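Local coordinates for protein type C neurotoxin (PDB 3PME) that probably binds gangliosides and membrane phospholipid at the nerve-cell surface, as the receptor-binding domain of a botulinum C/D mosaic neurotoxin, at residues Asn3-Leu8 with Phe201-Ser206; Asp50-Asn55 with Ile179-Asp184; Thr235-Ile240 with Trp403-Arg408. All coordinates share one frame; numbering follows the deposited sequence.

Contact 1. Residues Asn3-Leu8 with Phe201-Ser206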
loop_
_atom_site.group_PDB
_atom_site.type_symbol
_atom_site.label_atom_id
_atom_site.label_comp_id
_atom_site.label_asym_id
_atom_site.label_seq_id
_atom_site.Cartn_x
_atom_site.Cartn_y
_atom_site.Cartn_z
ATOM N N ASN A 3 11.997 17.746 -10.842
ATOM C CA ASN A 3 12.972 17.872 -9.761
ATOM C C ASN A 3 13.647 19.241 -9.694
ATOM O O ASN A 3 14.182 19.619 -8.650
ATOM C CB ASN A 3 14.023 16.761 -9.842
ATOM C CG ASN A 3 13.465 15.398 -9.470
ATOM O OD1 ASN A 3 12.308 15.272 -9.059
ATOM N ND2 ASN A 3 14.290 14.367 -9.609
ATOM N N ASP A 4 13.611 19.983 -10.799
ATOM C CA ASP A 4 14.232 21.304 -10.856
ATOM C C ASP A 4 13.600 22.306 -9.890
ATOM O O ASP A 4 14.233 23.294 -9.512
ATOM C CB ASP A 4 14.189 21.866 -12.279
ATOM C CG ASP A 4 15.309 21.331 -13.157
ATOM O OD1 ASP A 4 16.403 21.036 -12.625
ATOM O OD2 ASP A 4 15.097 21.217 -14.384
ATOM N N SER A 5 12.352 22.061 -9.497
ATOM C CA SER A 5 11.654 22.980 -8.605
ATOM C C SER A 5 11.599 22.449 -7.178
ATOM O O SER A 5 10.949 23.031 -6.321
ATOM C CB SER A 5 10.237 23.240 -9.108
ATOM O OG SER A 5 9.487 22.036 -9.139
ATOM N N LYS A 6 12.283 21.340 -6.930
ATOM C CA LYS A 6 12.305 20.750 -5.595
ATOM C C LYS A 6 13.196 21.584 -4.674
ATOM O O LYS A 6 14.390 21.739 -4.940
ATOM C CB LYS A 6 12.800 19.305 -5.677
ATOM C CG LYS A 6 12.427 18.443 -4.493
ATOM C CD LYS A 6 12.370 16.963 -4.877
ATOM C CE LYS A 6 13.652 16.512 -5.549
ATOM N NZ LYS A 6 13.664 15.033 -5.790
ATOM N N ILE A 7 12.626 22.134 -3.605
ATOM C CA ILE A 7 13.415 22.923 -2.660
ATOM C C ILE A 7 13.657 22.183 -1.342
ATOM O O ILE A 7 14.372 22.665 -0.471
ATOM C CB ILE A 7 12.823 24.335 -2.421
ATOM C CG1 ILE A 7 11.411 24.259 -1.841
ATOM C CG2 ILE A 7 12.829 25.140 -3.717
ATOM C CD1 ILE A 7 11.383 24.044 -0.351
ATOM N N LEU A 8 13.046 21.009 -1.205
ATOM C CA LEU A 8 13.314 20.132 -0.069
ATOM C C LEU A 8 12.994 18.715 -0.495
ATOM O O LEU A 8 11.954 18.465 -1.090
ATOM C CB LEU A 8 12.474 20.525 1.151
ATOM C CG LEU A 8 12.645 19.607 2.364
ATOM C CD1 LEU A 8 14.046 19.743 2.936
ATOM C CD2 LEU A 8 11.614 19.934 3.436
ATOM N N PHE A 201 8.003 21.577 -3.327
ATOM C CA PHE A 201 8.341 22.165 -4.624
ATOM C C PHE A 201 7.965 23.639 -4.604
ATOM O O PHE A 201 6.995 24.027 -3.947
ATOM C CB PHE A 201 7.555 21.476 -5.748
ATOM C CG PHE A 201 7.802 19.995 -5.861
ATOM C CD1 PHE A 201 7.115 19.095 -5.050
ATOM C CD2 PHE A 201 8.703 19.502 -6.792
ATOM C CE1 PHE A 201 7.344 17.734 -5.158
ATOM C CE2 PHE A 201 8.934 18.148 -6.905
ATOM C CZ PHE A 201 8.249 17.260 -6.089
ATOM N N SER A 202 8.721 24.452 -5.336
ATOM C CA SER A 202 8.471 25.893 -5.384
ATOM C C SER A 202 7.575 26.273 -6.556
ATOM O O SER A 202 7.645 27.386 -7.078
ATOM C CB SER A 202 9.788 26.652 -5.494
ATOM O OG SER A 202 10.448 26.278 -6.689
ATOM N N LYS A 203 6.744 25.339 -6.986
ATOM C CA LYS A 203 5.754 25.620 -8.007
ATOM C C LYS A 203 4.534 24.755 -7.750
ATOM O O LYS A 203 4.601 23.785 -6.990
ATOM C CB LYS A 203 6.317 25.332 -9.401
ATOM C CG LYS A 203 6.645 23.872 -9.628
ATOM C CD LYS A 203 7.366 23.644 -10.947
ATOM C CE LYS A 203 6.403 23.438 -12.094
ATOM N NZ LYS A 203 7.147 23.041 -13.325
ATOM N N GLU A 204 3.431 25.110 -8.392
ATOM C CA GLU A 204 2.216 24.322 -8.375
ATOM C C GLU A 204 2.332 23.264 -9.467
ATOM O O GLU A 204 2.344 23.585 -10.654
ATOM C CB GLU A 204 1.015 25.242 -8.632
ATOM C CG GLU A 204 -0.307 24.532 -8.779
ATOM C CD GLU A 204 -1.435 25.480 -9.140
ATOM O OE1 GLU A 204 -1.215 26.711 -9.089
ATOM O OE2 GLU A 204 -2.531 24.989 -9.483
ATOM N N LEU A 205 2.454 21.996 -9.073
ATOM C CA LEU A 205 2.651 20.936 -10.053
ATOM C C LEU A 205 1.368 20.690 -10.831
ATOM O O LEU A 205 0.283 20.683 -10.249
ATOM C CB LEU A 205 3.080 19.636 -9.371
ATOM C CG LEU A 205 4.448 19.598 -8.694
ATOM C CD1 LEU A 205 4.712 18.201 -8.137
ATOM C CD2 LEU A 205 5.541 20.003 -9.664
ATOM N N SER A 206 1.493 20.489 -12.137
ATOM C CA SER A 206 0.344 20.145 -12.971
ATOM C C SER A 206 -0.179 18.763 -12.597
ATOM O O SER A 206 0.524 17.979 -11.973
ATOM C CB SER A 206 0.736 20.146 -14.447
ATOM O OG SER A 206 1.635 19.089 -14.725
#
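The carbonyl oxygen of Ser5 receives the backbone N-H of Ser202, with Ser5 O to Ser202 N 2.8 Å and an angle of 160° at the hydrogen. The same oxygen lies 3.2 Å from Phe201 CA in a CA-H...O contact, and Ser202 OG adds at most a weak bond to it. Ser5 OG comes to the edge of the Phe201 ring, 3.5 Å from CD2 and near the ring plane. Serine suits this place, small enough for the aliphatic chain of Lys203 to press on it, with Ser5 CB to Lys203 CD a tight 3.4 Å, and with a hydroxyl bonded to Ile2 O. Lys203 can do this because CG stands between the backbone N and the carbonyl carbon (chi1 64°).

Lys6 and Phe201 form an antiparallel non-hydrogen-bonded pair where strand 6-13 meets strand 193-201 in the concanavalin-like sandwich. Next to it, Ile7 and Leu8 both face Ile200, a classic beta bulge, and Ile7 CG2 packs 3.8 Å from Ser202 CB.

Farther out, Leu205 CD1 lies 3.9 Å above the centre of one face of the buried Phe201 ring. Ser70 OG bonds to Lys203 O and Leu205 N, fixing the course of the loop, and Ser206 OG caps helix 207-218 at Asp209 N.

Contact 2. Residues Asp50-Asn55 with Ile179-Asp184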
loop_
_atom_site.group_PDB
_atom_site.type_symbol
_atom_site.label_atom_id
_atom_site.label_comp_id
_atom_site.label_asym_id
_atom_site.label_seq_id
_atom_site.Cartn_x
_atom_site.Cartn_y
_atom_site.Cartn_z
ATOM N N ASP A 50 9.501 11.098 19.447
ATOM C CA ASP A 50 10.115 10.951 18.133
ATOM C C ASP A 50 9.834 12.198 17.297
ATOM O O ASP A 50 8.684 12.482 16.991
ATOM C CB ASP A 50 9.538 9.732 17.405
ATOM C CG ASP A 50 9.668 8.448 18.201
ATOM O OD1 ASP A 50 10.420 8.431 19.203
ATOM O OD2 ASP A 50 9.017 7.450 17.811
ATOM N N LYS A 51 10.876 12.939 16.923
ATOM C CA LYS A 51 10.689 14.119 16.075
ATOM C C LYS A 51 11.784 14.273 15.036
ATOM O O LYS A 51 12.947 13.976 15.294
ATOM C CB LYS A 51 10.659 15.398 16.909
ATOM C CG LYS A 51 9.547 15.481 17.926
ATOM C CD LYS A 51 9.510 16.870 18.537
ATOM C CE LYS A 51 8.462 16.960 19.628
ATOM N NZ LYS A 51 7.135 16.522 19.120
ATOM N N ILE A 52 11.411 14.753 13.857
ATOM C CA ILE A 52 12.396 15.194 12.889
ATOM C C ILE A 52 12.236 16.700 12.763
ATOM O O ILE A 52 11.149 17.183 12.472
ATOM C CB ILE A 52 12.186 14.546 11.523
ATOM C CG1 ILE A 52 12.257 13.020 11.635
ATOM C CG2 ILE A 52 13.220 15.073 10.530
ATOM C CD1 ILE A 52 12.018 12.300 10.318
ATOM N N ILE A 53 13.306 17.443 13.014
ATOM C CA ILE A 53 13.249 18.896 12.911
ATOM C C ILE A 53 14.002 19.316 11.663
ATOM O O ILE A 53 15.191 19.025 11.522
ATOM C CB ILE A 53 13.910 19.577 14.122
ATOM C CG1 ILE A 53 13.396 18.985 15.441
ATOM C CG2 ILE A 53 13.735 21.095 14.050
ATOM C CD1 ILE A 53 11.912 18.866 15.530
ATOM N N VAL A 54 13.311 19.979 10.742
ATOM C CA VAL A 54 13.945 20.441 9.514
ATOM C C VAL A 54 14.023 21.961 9.513
ATOM O O VAL A 54 13.011 22.629 9.655
ATOM C CB VAL A 54 13.173 19.966 8.266
ATOM C CG1 VAL A 54 13.854 20.444 6.988
ATOM C CG2 VAL A 54 13.038 18.438 8.267
ATOM N N ASN A 55 15.231 22.502 9.383
ATOM C CA ASN A 55 15.399 23.943 9.221
ATOM C C ASN A 55 15.905 24.261 7.826
ATOM O O ASN A 55 17.045 23.943 7.485
ATOM C CB ASN A 55 16.378 24.490 10.259
ATOM C CG ASN A 55 15.789 24.526 11.647
ATOM O OD1 ASN A 55 14.935 25.358 11.943
ATOM N ND2 ASN A 55 16.245 23.629 12.510
ATOM N N ILE A 179 10.241 23.008 10.035
ATOM C CA ILE A 179 9.170 22.025 9.895
ATOM C C ILE A 179 9.443 20.947 10.911
ATOM O O ILE A 179 10.537 20.375 10.927
ATOM C CB ILE A 179 9.163 21.390 8.496
ATOM C CG1 ILE A 179 9.045 22.467 7.423
ATOM C CG2 ILE A 179 8.001 20.417 8.351
ATOM C CD1 ILE A 179 9.296 21.941 6.024
ATOM N N VAL A 180 8.461 20.663 11.762
ATOM C CA VAL A 180 8.629 19.614 12.767
ATOM C C VAL A 180 7.707 18.434 12.486
ATOM O O VAL A 180 6.477 18.582 12.506
ATOM C CB VAL A 180 8.334 20.147 14.181
ATOM C CG1 VAL A 180 8.457 19.028 15.216
ATOM C CG2 VAL A 180 9.259 21.320 14.512
ATOM N N PHE A 181 8.309 17.266 12.241
ATOM C CA PHE A 181 7.566 16.023 12.062
ATOM C C PHE A 181 7.478 15.318 13.407
ATOM O O PHE A 181 8.501 15.120 14.074
ATOM C CB PHE A 181 8.284 15.098 11.082
ATOM C CG PHE A 181 8.335 15.621 9.679
ATOM C CD1 PHE A 181 9.282 16.558 9.316
ATOM C CD2 PHE A 181 7.448 15.154 8.715
ATOM C CE1 PHE A 181 9.337 17.045 8.008
ATOM C CE2 PHE A 181 7.506 15.626 7.414
ATOM C CZ PHE A 181 8.449 16.571 7.061
ATOM N N GLY A 182 6.272 14.934 13.811
ATOM C CA GLY A 182 6.122 14.196 15.052
ATOM C C GLY A 182 4.817 14.416 15.779
ATOM O O GLY A 182 4.159 15.444 15.601
ATOM N N ILE A 183 4.442 13.446 16.609
ATOM C CA ILE A 183 3.213 13.522 17.390
ATOM C C ILE A 183 3.512 13.878 18.841
ATOM O O ILE A 183 4.275 13.183 19.513
ATOM C CB ILE A 183 2.453 12.186 17.346
ATOM C CG1 ILE A 183 2.170 11.794 15.896
ATOM C CG2 ILE A 183 1.168 12.264 18.160
ATOM C CD1 ILE A 183 1.592 10.400 15.741
ATOM N N ASP A 184 2.909 14.963 19.318
ATOM C CA ASP A 184 3.127 15.438 20.684
ATOM C C ASP A 184 2.122 14.865 21.678
ATOM O O ASP A 184 2.428 14.719 22.863
ATOM C CB ASP A 184 3.093 16.967 20.737
ATOM C CG ASP A 184 4.478 17.576 20.814
ATOM O OD1 ASP A 184 5.423 16.868 21.224
ATOM O OD2 ASP A 184 4.620 18.770 20.475
HETATM O O HOH W 1 6.327 11.162 16.896
#
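Ile52 pairs with Phe181, and Val54 with Ile179, through four backbone hydrogen bonds. Phe181 N to Ile52 O is 2.9 Å, with the donor in the carbonyl plane; Val54 N to Ile179 O is 2.8 Å and nearly straight at 171°. At Gly182 the backbone takes angles that glycine alone accepts easily, and a side chain here would run into Asp50 O. A water accepts a hydrogen bond from Ile183 N and lies 2.7 Å from Asp50 O.

The charged contact is a salt bridge, Lys51 NZ to Asp184 OD1 at 2.7 Å. The ammonium group comes from above the carboxylate plane, 61° out of it, brought round by a bend at the end of the lysine chain (chi4 -54°).

Apolar packing occupies both faces. On one, Ile53 and Val180 lie side by side, and Ile53 CD1 touches Val180 CG1 at a tight 3.5 Å. On the other, Val54 CG2 meets the edge of the Phe181 ring, 4.0 Å from CE1. Beta-branched residues suit extended strands, and Phe181 also makes edge-to-face contacts with Phe43 and Phe198. With strand 26-30 flanking strand 51-55, this is antiparallel pairing in a lectin-like beta sandwich, its aromatic face turned toward the opposing sheet.

Contact 3. Residues Thr235-Ile240 with Trp403-Arg408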
loop_
_atom_site.group_PDB
_atom_site.type_symbol
_atom_site.label_atom_id
_atom_site.label_comp_id
_atom_site.label_asym_id
_atom_site.label_seq_id
_atom_site.Cartn_x
_atom_site.Cartn_y
_atom_site.Cartn_z
ATOM N N THR A 235 7.922 -14.377 3.392
ATOM C CA THR A 235 7.001 -13.778 4.341
ATOM C C THR A 235 5.663 -14.507 4.276
ATOM O O THR A 235 5.191 -14.879 3.201
ATOM C CB THR A 235 6.810 -12.270 4.028
ATOM O OG1 THR A 235 8.045 -11.591 4.281
ATOM C CG2 THR A 235 5.703 -11.627 4.876
ATOM N N GLU A 236 5.041 -14.702 5.431
ATOM C CA GLU A 236 3.722 -15.307 5.450
ATOM C C GLU A 236 2.677 -14.292 5.020
ATOM O O GLU A 236 2.668 -13.150 5.489
ATOM C CB GLU A 236 3.396 -15.881 6.829
ATOM C CG GLU A 236 4.234 -17.116 7.119
ATOM C CD GLU A 236 3.862 -17.819 8.414
ATOM O OE1 GLU A 236 2.895 -17.395 9.073
ATOM O OE2 GLU A 236 4.549 -18.810 8.754
ATOM N N TYR A 237 1.800 -14.721 4.124
ATOM C CA TYR A 237 0.680 -13.881 3.689
ATOM C C TYR A 237 -0.615 -14.641 3.736
ATOM O O TYR A 237 -0.659 -15.811 3.344
ATOM C CB TYR A 237 0.865 -13.411 2.246
ATOM C CG TYR A 237 2.042 -12.499 2.071
ATOM C CD1 TYR A 237 2.005 -11.190 2.546
ATOM C CD2 TYR A 237 3.187 -12.935 1.426
ATOM C CE1 TYR A 237 3.106 -10.337 2.387
ATOM C CE2 TYR A 237 4.273 -12.102 1.268
ATOM C CZ TYR A 237 4.233 -10.808 1.745
ATOM O OH TYR A 237 5.327 -9.998 1.576
ATOM N N TYR A 238 -1.678 -13.985 4.185
ATOM C CA TYR A 238 -3.011 -14.511 3.948
ATOM C C TYR A 238 -3.383 -14.086 2.547
ATOM O O TYR A 238 -3.646 -12.896 2.281
ATOM C CB TYR A 238 -4.000 -13.994 4.990
ATOM C CG TYR A 238 -3.580 -14.353 6.401
ATOM C CD1 TYR A 238 -3.871 -15.613 6.935
ATOM C CD2 TYR A 238 -2.865 -13.453 7.185
ATOM C CE1 TYR A 238 -3.473 -15.949 8.223
ATOM C CE2 TYR A 238 -2.470 -13.782 8.475
ATOM C CZ TYR A 238 -2.772 -15.031 8.979
ATOM O OH TYR A 238 -2.372 -15.349 10.258
ATOM N N MET A 239 -3.344 -15.047 1.636
ATOM C CA MET A 239 -3.646 -14.791 0.239
ATOM C C MET A 239 -5.154 -14.718 0.044
ATOM O O MET A 239 -5.873 -15.636 0.421
ATOM C CB MET A 239 -3.045 -15.891 -0.627
ATOM C CG MET A 239 -3.306 -15.731 -2.109
ATOM S SD MET A 239 -2.442 -17.047 -2.996
ATOM C CE MET A 239 -2.820 -16.620 -4.695
ATOM N N ILE A 240 -5.631 -13.612 -0.517
ATOM C CA ILE A 240 -7.052 -13.457 -0.771
ATOM C C ILE A 240 -7.336 -13.059 -2.209
ATOM O O ILE A 240 -6.527 -12.399 -2.870
ATOM C CB ILE A 240 -7.708 -12.409 0.169
ATOM C CG1 ILE A 240 -6.990 -11.062 0.063
ATOM C CG2 ILE A 240 -7.713 -12.919 1.610
ATOM C CD1 ILE A 240 -7.839 -9.879 0.546
ATOM N N TRP A 403 -5.599 -10.528 -7.021
ATOM C CA TRP A 403 -5.185 -11.158 -5.761
ATOM C C TRP A 403 -4.436 -10.193 -4.862
ATOM O O TRP A 403 -3.684 -9.340 -5.339
ATOM C CB TRP A 403 -4.303 -12.382 -6.045
ATOM C CG TRP A 403 -5.016 -13.375 -6.895
ATOM C CD1 TRP A 403 -5.051 -13.409 -8.256
ATOM C CD2 TRP A 403 -5.864 -14.432 -6.442
ATOM N NE1 TRP A 403 -5.857 -14.437 -8.684
ATOM C CE2 TRP A 403 -6.362 -15.089 -7.589
ATOM C CE3 TRP A 403 -6.240 -14.898 -5.180
ATOM C CZ2 TRP A 403 -7.223 -16.178 -7.509
ATOM C CZ3 TRP A 403 -7.095 -16.002 -5.105
ATOM C CH2 TRP A 403 -7.575 -16.615 -6.260
ATOM N N LYS A 404 -4.642 -10.342 -3.557
ATOM C CA LYS A 404 -3.932 -9.528 -2.575
ATOM C C LYS A 404 -3.312 -10.441 -1.532
ATOM O O LYS A 404 -3.727 -11.598 -1.375
ATOM C CB LYS A 404 -4.857 -8.508 -1.908
ATOM C CG LYS A 404 -5.412 -7.453 -2.854
ATOM C CD LYS A 404 -6.245 -6.458 -2.059
ATOM C CE LYS A 404 -6.597 -5.234 -2.880
ATOM N NZ LYS A 404 -7.229 -4.188 -2.038
ATOM N N PHE A 405 -2.307 -9.915 -0.846
ATOM C CA PHE A 405 -1.517 -10.700 0.091
ATOM C C PHE A 405 -1.417 -9.939 1.401
ATOM O O PHE A 405 -0.752 -8.894 1.487
ATOM C CB PHE A 405 -0.139 -10.976 -0.504
ATOM C CG PHE A 405 -0.188 -11.821 -1.747
ATOM C CD1 PHE A 405 -0.161 -13.198 -1.654
ATOM C CD2 PHE A 405 -0.284 -11.236 -3.004
ATOM C CE1 PHE A 405 -0.227 -13.991 -2.796
ATOM C CE2 PHE A 405 -0.354 -12.020 -4.147
ATOM C CZ PHE A 405 -0.316 -13.402 -4.042
ATOM N N ILE A 406 -2.082 -10.456 2.432
ATOM C CA ILE A 406 -2.136 -9.717 3.686
ATOM C C ILE A 406 -1.049 -10.178 4.629
ATOM O O ILE A 406 -1.095 -11.299 5.121
ATOM C CB ILE A 406 -3.496 -9.860 4.381
ATOM C CG1 ILE A 406 -4.631 -9.458 3.435
ATOM C CG2 ILE A 406 -3.523 -9.003 5.642
ATOM C CD1 ILE A 406 -6.007 -9.710 4.034
ATOM N N SER A 407 -0.074 -9.312 4.879
ATOM C CA SER A 407 0.963 -9.589 5.865
ATOM C C SER A 407 0.497 -9.152 7.256
ATOM O O SER A 407 -0.348 -8.247 7.393
ATOM C CB SER A 407 2.229 -8.831 5.495
ATOM O OG SER A 407 1.914 -7.439 5.341
ATOM N N ARG A 408 1.051 -9.778 8.289
ATOM C CA ARG A 408 0.860 -9.275 9.639
ATOM C C ARG A 408 1.745 -8.052 9.791
ATOM O O ARG A 408 2.969 -8.143 9.859
ATOM C CB ARG A 408 1.184 -10.354 10.672
ATOM C CG ARG A 408 0.229 -11.532 10.552
ATOM C CD ARG A 408 0.354 -12.476 11.731
ATOM N NE ARG A 408 -0.240 -11.911 12.940
ATOM C CZ ARG A 408 -1.356 -12.363 13.506
ATOM N NH1 ARG A 408 -2.002 -13.394 12.977
ATOM N NH2 ARG A 408 -1.821 -11.785 14.605
HETATM O O HOH W 2 3.163 -11.638 7.671
#
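Strands 238-240 and 403-406 run antiparallel at 161°, their axes 4.7 Å apart at closest, and four backbone hydrogen bonds join Tyr238 with Ile406 and Ile240 with Lys404, Ile406 N meeting Tyr238 O from above the carbonyl plane.

Between these pairs, Met239 and Phe405 share a face. Met239 CG lies 3.6 Å from Phe405 CE1, and the sulfur makes an oblique Met-aromatic contact, SD 5.0 Å from the ring centroid. Fully extended, with CG anti to the backbone N (chi1 180°), Met239 reaches on to set CE 3.7 Å above one face of the Trp403 ring, toward its rim. Phe405 also turns its edge to the face of Tyr237, an offset edge-to-face pair with planes at 72°. This long, flexible thioether and these flat rings fill the interior of the trefoil subdomain, where Ile358 and Phe295 pack against Met239 and Phe405; the two strands are the first and last of that subdomain.

On the reverse face, Ile240 CD1 touches Ile406 CD1 at 3.9 Å. At the exposed end, Arg408 NH1 gives Tyr238 OH a weak bond of 3.4 Å, and His416 of the C-terminal tag also bonds to that hydroxyl. A water donates to Glu236 O and accepts from Arg408 N.

In the fold
Contacts 1 and 2 belong to the same concanavalin-like sandwich, their centres 22 Å apart. They touch through Leu8, which reaches from one sheet to the other: Leu8 CD2 lies 4.0 Å from Ile179 CD1. Along the chain, the pairing of 50-55 with 179-184 forms within the long excursion that contact 1 brings to a close. Contact 3 follows later in the sequence, in the trefoil subdomain. Its centre is about 33 Å from that of contact 2 and 37 Å from that of contact 1, with nearest atoms about 19 and 25 Å away, on the other side of the chain's centre. In related toxins, ganglioside is bound by the trefoil subdomain.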